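Local coordinates for protein apical membrane antigen 1 (Toxoplasma gondii, PDB 3ZLE) that probably takes part in invasion of host cells by the parasite, as the ectoplasmic part of a surface antigen of the moving junction, at residues F228-D233 with V323-A328; F239-S244 with N305-K310; Q165-E170 with L182-F187; S66-D71 with S195-V200. All blocks are in the same frame, centred on the assembly; numbering follows the deposited sequence.

Contact 1: residues F228-D233 with V323-A328; sequences FGKWED and VPDCFA
Gly229 meets the 323-328 segment through both its N and its O: the N gives a nearly straight hydrogen bond to Cys326 O (2.8 Å, 167°), and the O takes one from Asp325 N at 3.1 Å. The carboxylate of Asp325 extends the pairing along strand 226-232, OD1 accepting Trp231 N at 2.8 Å through its syn lone pair. A chi1 of 61° turns this carboxylate toward the backbone of 230-231. A water joins Asp325 OD2 to Trp231 O. On the side of the sheet that carries Phe228 and Phe327, the two rings lie side by side, Phe228 CE1 to Phe327 CZ 3.5 Å, with the planes 37° apart, while Phe228 CD1 rests 3.6 Å from Pro324 CG. Phe22 and Trp303 also meet the Phe228 ring. On the other face Cys326 SG lies 3.4 Å from Trp231 N and near the plane of the indole, at its edge; its disulfide to Cys236 links the two outer strands of the sheet across the middle one. With Asp325 and Cys326 both facing Gly229, the pattern is a classic beta bulge at the start of strand 326-330, an edge strand of a three-stranded antiparallel sheet.

Contact 2: residues F239-S244 with N305-K310; sequences FDTKTS and NFYLEK
Asn305 reaches from strand 303-308 to the backbone of Phe239, where the chain leaves strand 235-238; the contact thus joins a four-stranded antiparallel sheet to the loop running from strand 235-238 of a three-stranded sheet to strand 246-249, an outer strand of the four-stranded one. The tight part is here. Asn305 ND2 donates to Phe239 O at 3.0 Å and 170°, in the carbonyl plane and on a lone pair, with the acceptor also lying nearly in the plane of the Asn305 amide. The same ND2 bonds Phe228 O of the adjacent strand, so one amide nitrogen grips two carbonyls and its flip is fixed. The Phe239 ring turns from the strand and stacks on Phe320.

Toward solvent the contact thins. Tyr307, with chi1 at 63°, swings its ring over to the loop, and its OH lies 3.2 Å from Asp240 CB and 3.6 Å from Thr241 N. Beyond it, exposed Thr241 and the carboxylate of Glu309 approach loosely, OG1 to OE2 3.9 Å. The loop is braced from within: Asp240 O accepts Thr243 N and, from the opposite face of its carbonyl plane, Ser244 OG at 2.6 Å.

Contact 3: residues Q165-E170 with L182-F187; sequences QLLKGE and LTWACF
Leu167 and Phe187 pair their backbones as a single antiparallel hydrogen-bonded bridge, Leu167 N to Phe187 O at 2.8 Å and Phe187 N to Leu167 O at 3.1 Å, both close to straight; the second donor lies in the carbonyl plane, on a lone pair of Leu167 O. The Phe187 ring, at a chi1 of 60°, bends back over the partner chain. One face of it receives Leu167 CB, 3.7 Å from the ring centroid and 19° off the normal, a CH-pi contact. Its edge meets Gln165 O, near the ring plane, CD1 at 3.2 Å, and Phe88 meets it edge-to-face from elsewhere in the chain. The bridge closes residues 168-186 into a loop within the connection from strand 156-159 to strand 187-191, and the Cys173-Cys186 disulfide makes a second link within the same loop. Leu167 carries on past the bridge: CG stands anti to the backbone N (chi1 179°), and CD2 lands 3.6 Å from Trp184 CB, the two side chains crossing at about a right angle, with Ala185 O close to the same methyl. The indole itself is held by others, NE1 on Asn281 O and the ring in a cation-pi contact with Lys280. On the Cys186 side, CB packs 3.4 Å from Leu167 O. Farther along, Leu182 CD1 comes 3.4 Å from Glu170 O.

Contact 4: residues S66-D71 with S195-V200; sequences SNNFLD and SARALV
Arg197 reaches Asn68 and Leu70 of the 66-71 loop from the approach to strand 199-202. Its CB already points at the loop. From there CG lies between the backbone N and the carbonyl carbon (chi1 55°), and the chain then runs extended from CG to NE, which carries the guanidinium to the 66-71 loop. NE makes a salt bridge to Glu192 OE2, which helps to position the group. Leu199 CD1 lies 3.6 Å from the guanidinium plane, over its centre, so an apolar methyl backs the charged group. At the tip, NH1 makes a weak hydrogen bond to Asn68 OD1, 3.4 Å long and bent to 133°; OD1 lies at the edge of the guanidinium, with the amide plane turned 65° from it. NH1 also packs against Leu70, 4.0 Å from CD1.

Asn68 OD1 has a firmer partner at home, accepting Leu70 N at 3.1 Å from well above the carbonyl plane of its side chain. Beside the arginine the contact turns apolar. Leu199 CD1 comes at the edge of the Phe69 ring, near its plane, 3.8 Å from CE1, while Leu70 CD2 lies over a face of that ring. Phe69 goes on to touch Val149 and Ile57 of neighbouring strands. The loop holds its shape by an Asx turn at Asn68 coupled to a type I beta turn from Asn68 to Asp71, here set against an antiparallel five-stranded sheet.

How the contacts relate
Contacts 1 and 2 belong together: their centres are 13 Å apart, contact 2 is nested in the loop that contact 1 closes, and they meet directly at Phe228 and Phe239. Contacts 3 and 4 form a second pair, 18 Å apart between centres; contact 4, the nearer of the two, has its centre about 36 Å from that of contact 1. Contacts 1 and 3 each hold one half of a disulfide, but contact 1 rests on bulged antiparallel strand pairing and contact 3 on a lone bridge in irregular chain. Contact 4 is buried, the other three partly so, and it is made by side chains, apolar with one weak polar bond. Contact 2 runs from a buried amide grip to an exposed edge.

Contact 1: residues F228-D233 with V323-A328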
# COMPACT_ATOMS: atom_id res chain seq x y z
N PHE A 228 -15.17 -8.69 0.29
CA PHE A 228 -14.57 -9.38 -0.83
C PHE A 228 -15.10 -10.82 -0.84
O PHE A 228 -15.16 -11.47 0.20
CB PHE A 228 -13.04 -9.39 -0.73
CG PHE A 228 -12.41 -8.00 -0.83
CD1 PHE A 228 -12.51 -7.27 -1.98
CD2 PHE A 228 -11.66 -7.51 0.21
CE1 PHE A 228 -11.91 -6.05 -2.08
CE2 PHE A 228 -11.05 -6.27 0.13
CZ PHE A 228 -11.14 -5.56 -1.03
N GLY A 229 -15.53 -11.28 -2.02
CA GLY A 229 -15.84 -12.71 -2.22
C GLY A 229 -15.34 -13.35 -3.51
O GLY A 229 -14.47 -12.81 -4.19
N LYS A 230 -15.79 -14.59 -3.73
CA LYS A 230 -15.53 -15.36 -4.92
C LYS A 230 -16.85 -15.83 -5.47
O LYS A 230 -17.62 -16.47 -4.76
CB LYS A 230 -14.69 -16.60 -4.57
CG LYS A 230 -13.89 -17.15 -5.74
CD LYS A 230 -12.83 -16.13 -6.20
CE LYS A 230 -11.77 -16.76 -7.11
NZ LYS A 230 -10.57 -17.19 -6.34
N TRP A 231 -17.11 -15.57 -6.74
CA TRP A 231 -18.34 -15.98 -7.36
C TRP A 231 -18.35 -17.49 -7.60
O TRP A 231 -17.44 -18.02 -8.25
CB TRP A 231 -18.52 -15.26 -8.71
CG TRP A 231 -19.87 -15.43 -9.27
CD1 TRP A 231 -20.26 -16.34 -10.22
CD2 TRP A 231 -21.06 -14.74 -8.86
NE1 TRP A 231 -21.60 -16.19 -10.48
CE2 TRP A 231 -22.12 -15.23 -9.64
CE3 TRP A 231 -21.31 -13.70 -7.94
CZ2 TRP A 231 -23.42 -14.71 -9.56
CZ3 TRP A 231 -22.60 -13.19 -7.84
CH2 TRP A 231 -23.65 -13.71 -8.65
N GLU A 232 -19.37 -18.17 -7.05
CA GLU A 232 -19.55 -19.62 -7.13
C GLU A 232 -21.03 -19.92 -6.93
O GLU A 232 -21.64 -19.49 -5.94
CB GLU A 232 -18.81 -20.34 -5.99
CG GLU A 232 -17.32 -20.09 -5.90
CD GLU A 232 -16.78 -20.47 -4.53
OE1 GLU A 232 -17.48 -21.22 -3.82
OE2 GLU A 232 -15.69 -19.97 -4.15
N ASP A 233 -21.60 -20.71 -7.83
CA ASP A 233 -22.96 -21.19 -7.64
C ASP A 233 -23.96 -20.05 -7.63
O ASP A 233 -24.88 -20.03 -6.81
CB ASP A 233 -23.07 -21.97 -6.34
CG ASP A 233 -22.48 -23.35 -6.44
OD1 ASP A 233 -22.80 -24.07 -7.42
OD2 ASP A 233 -21.68 -23.71 -5.55
N VAL A 323 -7.20 -13.28 -5.24
CA VAL A 323 -7.80 -12.19 -5.91
C VAL A 323 -9.31 -12.40 -5.89
O VAL A 323 -9.81 -13.39 -6.45
CB VAL A 323 -7.31 -12.05 -7.35
CG1 VAL A 323 -8.15 -11.00 -8.09
CG2 VAL A 323 -5.84 -11.67 -7.37
N PRO A 324 -10.05 -11.41 -5.35
CA PRO A 324 -11.49 -11.56 -5.22
C PRO A 324 -12.14 -11.08 -6.50
O PRO A 324 -11.54 -10.29 -7.22
CB PRO A 324 -11.83 -10.63 -4.04
CG PRO A 324 -10.78 -9.59 -4.06
CD PRO A 324 -9.56 -10.18 -4.72
N ASP A 325 -13.33 -11.58 -6.81
CA ASP A 325 -13.99 -11.21 -8.07
C ASP A 325 -15.46 -10.83 -7.87
O ASP A 325 -16.19 -10.65 -8.80
CB ASP A 325 -13.86 -12.37 -9.11
CG ASP A 325 -14.51 -13.66 -8.64
OD1 ASP A 325 -15.27 -13.62 -7.65
OD2 ASP A 325 -14.35 -14.71 -9.33
N CYS A 326 -15.87 -10.66 -6.63
CA CYS A 326 -17.16 -10.03 -6.40
C CYS A 326 -17.18 -9.46 -5.00
O CYS A 326 -16.21 -9.64 -4.20
CB CYS A 326 -18.30 -11.05 -6.57
SG CYS A 326 -18.06 -12.52 -5.55
N PHE A 327 -18.23 -8.69 -4.74
CA PHE A 327 -18.52 -8.17 -3.44
C PHE A 327 -19.84 -8.72 -2.97
O PHE A 327 -20.84 -8.69 -3.71
CB PHE A 327 -18.63 -6.66 -3.50
CG PHE A 327 -17.33 -5.98 -3.48
CD1 PHE A 327 -16.63 -5.85 -2.28
CD2 PHE A 327 -16.71 -5.58 -4.66
CE1 PHE A 327 -15.40 -5.23 -2.26
CE2 PHE A 327 -15.48 -4.96 -4.64
CZ PHE A 327 -14.83 -4.78 -3.46
N ALA A 328 -19.88 -9.14 -1.71
CA ALA A 328 -21.15 -9.45 -1.07
C ALA A 328 -21.64 -8.23 -0.26
O ALA A 328 -21.02 -7.89 0.75
CB ALA A 328 -20.95 -10.65 -0.11
O HOH W 1 -15.13 -17.21 -9.42

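Contact 2: residues F239-S244 with N305-K310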
# COMPACT_ATOMS: atom_id res chain seq x y z
N PHE A 239 -14.99 -14.29 1.58
CA PHE A 239 -13.92 -14.90 2.34
C PHE A 239 -14.14 -14.73 3.83
O PHE A 239 -14.41 -13.63 4.31
CB PHE A 239 -12.60 -14.27 1.94
CG PHE A 239 -12.23 -14.52 0.52
CD1 PHE A 239 -12.65 -13.67 -0.48
CD2 PHE A 239 -11.45 -15.61 0.18
CE1 PHE A 239 -12.36 -13.94 -1.81
CE2 PHE A 239 -11.21 -15.92 -1.14
CZ PHE A 239 -11.65 -15.06 -2.14
N ASP A 240 -13.87 -15.80 4.57
CA ASP A 240 -14.10 -15.84 6.00
C ASP A 240 -13.07 -16.75 6.64
O ASP A 240 -12.01 -16.98 6.09
CB ASP A 240 -15.49 -16.39 6.28
CG ASP A 240 -15.71 -17.73 5.61
OD1 ASP A 240 -14.70 -18.39 5.19
OD2 ASP A 240 -16.88 -18.14 5.52
N THR A 241 -13.39 -17.28 7.82
CA THR A 241 -12.52 -18.22 8.50
C THR A 241 -12.10 -19.42 7.61
O THR A 241 -10.92 -19.80 7.57
CB THR A 241 -13.16 -18.69 9.82
OG1 THR A 241 -14.57 -18.85 9.63
CG2 THR A 241 -12.93 -17.64 10.94
N LYS A 242 -13.03 -19.93 6.81
CA LYS A 242 -12.77 -21.13 6.02
C LYS A 242 -11.63 -20.93 5.02
O LYS A 242 -10.80 -21.81 4.83
CB LYS A 242 -14.04 -21.58 5.29
CG LYS A 242 -14.98 -22.44 6.12
CD LYS A 242 -14.24 -23.46 7.01
CE LYS A 242 -13.17 -24.25 6.25
NZ LYS A 242 -13.68 -24.89 4.99
N THR A 243 -11.57 -19.75 4.41
CA THR A 243 -10.80 -19.53 3.19
C THR A 243 -9.78 -18.42 3.41
O THR A 243 -9.41 -17.71 2.48
CB THR A 243 -11.73 -19.10 2.05
OG1 THR A 243 -12.73 -18.21 2.57
CG2 THR A 243 -12.43 -20.31 1.44
N SER A 244 -9.32 -18.26 4.64
CA SER A 244 -8.39 -17.21 4.93
C SER A 244 -7.10 -17.68 5.55
O SER A 244 -6.98 -18.80 6.00
CB SER A 244 -9.08 -16.12 5.78
OG SER A 244 -10.13 -15.51 5.01
N ASN A 305 -11.16 -8.99 5.03
CA ASN A 305 -12.56 -8.75 5.30
C ASN A 305 -12.79 -8.49 6.77
O ASN A 305 -12.39 -9.30 7.63
CB ASN A 305 -13.37 -9.96 4.85
CG ASN A 305 -13.68 -9.92 3.38
OD1 ASN A 305 -13.63 -8.84 2.76
ND2 ASN A 305 -14.02 -11.06 2.83
N PHE A 306 -13.41 -7.35 7.07
CA PHE A 306 -13.78 -7.04 8.46
C PHE A 306 -15.28 -7.21 8.70
O PHE A 306 -16.11 -6.50 8.11
CB PHE A 306 -13.38 -5.62 8.81
CG PHE A 306 -13.86 -5.19 10.16
CD1 PHE A 306 -13.13 -5.49 11.31
CD2 PHE A 306 -15.10 -4.60 10.31
CE1 PHE A 306 -13.55 -5.05 12.54
CE2 PHE A 306 -15.55 -4.18 11.56
CZ PHE A 306 -14.76 -4.38 12.67
N TYR A 307 -15.66 -8.19 9.53
CA TYR A 307 -17.09 -8.41 9.76
C TYR A 307 -17.43 -8.92 11.14
O TYR A 307 -16.56 -9.29 11.92
CB TYR A 307 -17.67 -9.34 8.69
CG TYR A 307 -17.06 -10.72 8.71
CD1 TYR A 307 -15.80 -10.94 8.19
CD2 TYR A 307 -17.70 -11.78 9.35
CE1 TYR A 307 -15.23 -12.20 8.21
CE2 TYR A 307 -17.15 -13.03 9.38
CZ TYR A 307 -15.92 -13.24 8.80
OH TYR A 307 -15.38 -14.50 8.85
N LEU A 308 -18.70 -8.81 11.47
CA LEU A 308 -19.24 -9.30 12.71
C LEU A 308 -19.69 -10.73 12.45
O LEU A 308 -20.55 -10.95 11.62
CB LEU A 308 -20.44 -8.43 13.11
CG LEU A 308 -21.34 -8.88 14.28
CD1 LEU A 308 -20.52 -9.15 15.52
CD2 LEU A 308 -22.39 -7.82 14.56
N GLU A 309 -18.99 -11.70 13.05
CA GLU A 309 -19.40 -13.11 12.98
C GLU A 309 -20.74 -13.32 13.66
O GLU A 309 -20.86 -13.14 14.88
CB GLU A 309 -18.35 -14.00 13.60
CG GLU A 309 -18.43 -15.44 13.14
CD GLU A 309 -17.06 -16.04 12.90
OE1 GLU A 309 -16.32 -16.23 13.89
OE2 GLU A 309 -16.72 -16.31 11.72
N LYS A 310 -21.76 -13.63 12.87
CA LYS A 310 -23.14 -13.76 13.35
C LYS A 310 -23.19 -14.81 14.45
O LYS A 310 -24.00 -14.73 15.38
CB LYS A 310 -24.07 -14.17 12.20
CG LYS A 310 -25.54 -13.86 12.43
CD LYS A 310 -26.42 -15.09 12.20
CE LYS A 310 -26.72 -15.32 10.72
NZ LYS A 310 -27.71 -16.43 10.50

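Contact 3: residues Q165-E170 with L182-F187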
# COMPACT_ATOMS: atom_id res chain seq x y z
N GLN A 165 13.46 0.08 3.04
CA GLN A 165 12.25 0.18 3.81
C GLN A 165 12.32 -0.64 5.08
O GLN A 165 11.59 -0.36 6.03
CB GLN A 165 11.05 -0.24 2.97
CG GLN A 165 10.77 0.73 1.85
CD GLN A 165 10.26 0.05 0.62
OE1 GLN A 165 9.10 -0.35 0.56
NE2 GLN A 165 11.10 -0.04 -0.39
N LEU A 166 13.11 -1.71 5.07
CA LEU A 166 13.15 -2.59 6.23
C LEU A 166 14.57 -2.96 6.64
O LEU A 166 15.31 -3.56 5.87
CB LEU A 166 12.26 -3.84 6.05
CG LEU A 166 12.47 -4.99 7.04
CD1 LEU A 166 11.93 -4.57 8.40
CD2 LEU A 166 11.77 -6.28 6.58
N LEU A 167 14.92 -2.60 7.87
CA LEU A 167 16.24 -2.95 8.43
C LEU A 167 16.02 -3.48 9.85
O LEU A 167 15.44 -2.79 10.71
CB LEU A 167 17.17 -1.70 8.46
CG LEU A 167 18.60 -1.84 9.04
CD1 LEU A 167 19.40 -2.87 8.24
CD2 LEU A 167 19.33 -0.51 9.05
N LYS A 168 16.59 -4.63 10.12
CA LYS A 168 16.16 -5.46 11.27
C LYS A 168 17.41 -6.23 11.77
O LYS A 168 18.32 -6.49 10.98
CB LYS A 168 15.10 -6.44 10.75
CG LYS A 168 14.28 -7.18 11.77
CD LYS A 168 13.27 -8.08 11.06
CE LYS A 168 13.95 -9.19 10.25
NZ LYS A 168 12.97 -9.90 9.38
N GLY A 169 17.48 -6.52 13.07
CA GLY A 169 18.48 -7.48 13.59
C GLY A 169 19.71 -6.84 14.21
O GLY A 169 20.31 -5.93 13.61
N GLU A 170 20.12 -7.31 15.39
CA GLU A 170 21.11 -6.58 16.21
C GLU A 170 22.51 -6.61 15.59
O GLU A 170 23.37 -5.79 15.93
CB GLU A 170 21.14 -7.12 17.65
CG GLU A 170 21.14 -8.64 17.73
CD GLU A 170 21.16 -9.16 19.17
OE1 GLU A 170 20.75 -8.43 20.09
OE2 GLU A 170 21.59 -10.32 19.37
N LEU A 182 26.10 1.15 16.61
CA LEU A 182 25.65 0.88 15.24
C LEU A 182 25.35 2.16 14.44
O LEU A 182 24.78 3.13 14.96
CB LEU A 182 24.48 -0.11 15.21
CG LEU A 182 24.84 -1.57 15.56
CD1 LEU A 182 23.59 -2.38 15.86
CD2 LEU A 182 25.66 -2.26 14.48
N THR A 183 25.85 2.19 13.21
CA THR A 183 25.67 3.37 12.32
C THR A 183 24.19 3.66 12.03
O THR A 183 23.76 4.82 11.95
CB THR A 183 26.37 3.15 10.98
OG1 THR A 183 27.76 2.96 11.18
CG2 THR A 183 26.14 4.28 10.03
N TRP A 184 23.43 2.61 11.81
CA TRP A 184 22.01 2.74 11.43
C TRP A 184 21.10 2.28 12.55
O TRP A 184 21.24 1.18 13.04
CB TRP A 184 21.73 1.86 10.22
CG TRP A 184 22.18 2.44 8.93
CD1 TRP A 184 23.38 2.22 8.30
CD2 TRP A 184 21.38 3.20 8.01
NE1 TRP A 184 23.40 2.86 7.08
CE2 TRP A 184 22.18 3.47 6.88
CE3 TRP A 184 20.07 3.71 8.05
CZ2 TRP A 184 21.73 4.23 5.80
CZ3 TRP A 184 19.61 4.46 6.95
CH2 TRP A 184 20.44 4.71 5.85
N ALA A 185 20.05 3.04 12.82
CA ALA A 185 18.98 2.55 13.65
C ALA A 185 18.06 1.68 12.81
O ALA A 185 18.03 1.79 11.57
CB ALA A 185 18.20 3.71 14.27
N CYS A 186 17.27 0.83 13.48
CA CYS A 186 16.41 -0.10 12.77
C CYS A 186 15.17 0.64 12.30
O CYS A 186 14.85 1.71 12.81
CB CYS A 186 15.96 -1.26 13.67
SG CYS A 186 17.28 -2.32 14.33
N PHE A 187 14.44 0.03 11.39
CA PHE A 187 13.26 0.63 10.86
C PHE A 187 12.43 -0.36 10.08
O PHE A 187 12.96 -1.33 9.49
CB PHE A 187 13.60 1.89 10.03
CG PHE A 187 14.51 1.61 8.84
CD1 PHE A 187 13.98 1.14 7.63
CD2 PHE A 187 15.88 1.94 8.89
CE1 PHE A 187 14.81 0.92 6.52
CE2 PHE A 187 16.72 1.74 7.78
CZ PHE A 187 16.17 1.26 6.58

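Contact 4: residues S66-D71 with S195-V200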
# COMPACT_ATOMS: atom_id res chain seq x y z
N SER A 66 15.40 13.05 16.33
CA SER A 66 14.14 13.40 15.67
C SER A 66 13.30 12.15 15.34
O SER A 66 12.10 12.10 15.61
CB SER A 66 14.42 14.21 14.40
OG SER A 66 13.21 14.71 13.87
N ASN A 67 13.95 11.10 14.84
CA ASN A 67 13.23 9.85 14.55
C ASN A 67 12.07 10.04 13.55
O ASN A 67 11.06 9.35 13.62
CB ASN A 67 12.69 9.24 15.84
CG ASN A 67 12.78 7.74 15.84
OD1 ASN A 67 13.63 7.15 15.16
ND2 ASN A 67 11.88 7.10 16.55
N ASN A 68 12.22 11.01 12.65
CA ASN A 68 11.21 11.27 11.64
C ASN A 68 11.78 10.90 10.27
O ASN A 68 12.80 11.41 9.86
CB ASN A 68 10.82 12.73 11.70
CG ASN A 68 9.68 13.08 10.76
OD1 ASN A 68 9.30 12.30 9.89
ND2 ASN A 68 9.21 14.32 10.84
N PHE A 69 11.19 9.94 9.60
CA PHE A 69 11.78 9.46 8.38
C PHE A 69 11.67 10.47 7.22
O PHE A 69 12.26 10.27 6.17
CB PHE A 69 11.20 8.10 8.00
CG PHE A 69 9.99 8.17 7.13
CD1 PHE A 69 8.74 8.50 7.67
CD2 PHE A 69 10.06 7.77 5.79
CE1 PHE A 69 7.60 8.54 6.86
CE2 PHE A 69 8.92 7.78 4.98
CZ PHE A 69 7.68 8.13 5.52
N LEU A 70 10.87 11.52 7.39
CA LEU A 70 10.80 12.59 6.39
C LEU A 70 11.86 13.64 6.59
O LEU A 70 11.89 14.63 5.89
CB LEU A 70 9.45 13.25 6.35
CG LEU A 70 8.29 12.33 6.09
CD1 LEU A 70 7.06 13.22 5.96
CD2 LEU A 70 8.56 11.55 4.79
N ASP A 71 12.74 13.41 7.55
CA ASP A 71 13.90 14.27 7.70
C ASP A 71 14.91 14.04 6.60
O ASP A 71 14.94 12.95 5.97
CB ASP A 71 14.56 14.04 9.06
CG ASP A 71 13.84 14.75 10.20
OD1 ASP A 71 12.80 15.44 9.95
OD2 ASP A 71 14.32 14.62 11.35
N SER A 195 -3.84 12.57 12.82
CA SER A 195 -4.48 13.78 12.36
C SER A 195 -3.43 14.80 11.84
O SER A 195 -3.75 15.66 11.04
CB SER A 195 -5.30 14.39 13.47
OG SER A 195 -4.52 14.46 14.64
N ALA A 196 -2.20 14.67 12.28
CA ALA A 196 -1.15 15.68 11.95
C ALA A 196 -0.60 15.59 10.52
O ALA A 196 -0.08 16.59 9.97
CB ALA A 196 0.01 15.60 12.97
N ARG A 197 -0.58 14.37 9.97
CA ARG A 197 -0.14 14.16 8.59
C ARG A 197 -0.90 12.99 7.90
O ARG A 197 -1.52 12.18 8.58
CB ARG A 197 1.38 13.95 8.52
CG ARG A 197 1.92 12.83 9.40
CD ARG A 197 3.40 12.64 9.26
NE ARG A 197 3.75 11.31 9.71
CZ ARG A 197 4.97 10.83 9.79
NH1 ARG A 197 6.00 11.56 9.41
NH2 ARG A 197 5.15 9.61 10.24
N ALA A 198 -0.99 12.99 6.57
CA ALA A 198 -1.71 11.92 5.88
C ALA A 198 -0.88 11.48 4.68
O ALA A 198 -0.92 12.09 3.64
CB ALA A 198 -3.13 12.37 5.46
N LEU A 199 -0.13 10.39 4.85
CA LEU A 199 0.97 10.07 3.99
C LEU A 199 0.53 9.15 2.89
O LEU A 199 -0.37 8.31 3.08
CB LEU A 199 2.09 9.42 4.80
CG LEU A 199 2.74 10.38 5.80
CD1 LEU A 199 4.01 9.78 6.38
CD2 LEU A 199 3.01 11.71 5.15
N VAL A 200 1.22 9.23 1.77
CA VAL A 200 1.04 8.27 0.70
C VAL A 200 2.41 7.95 0.21
O VAL A 200 3.16 8.86 -0.09
CB VAL A 200 0.26 8.86 -0.49
CG1 VAL A 200 0.00 7.77 -1.53
CG2 VAL A 200 -1.06 9.44 0.00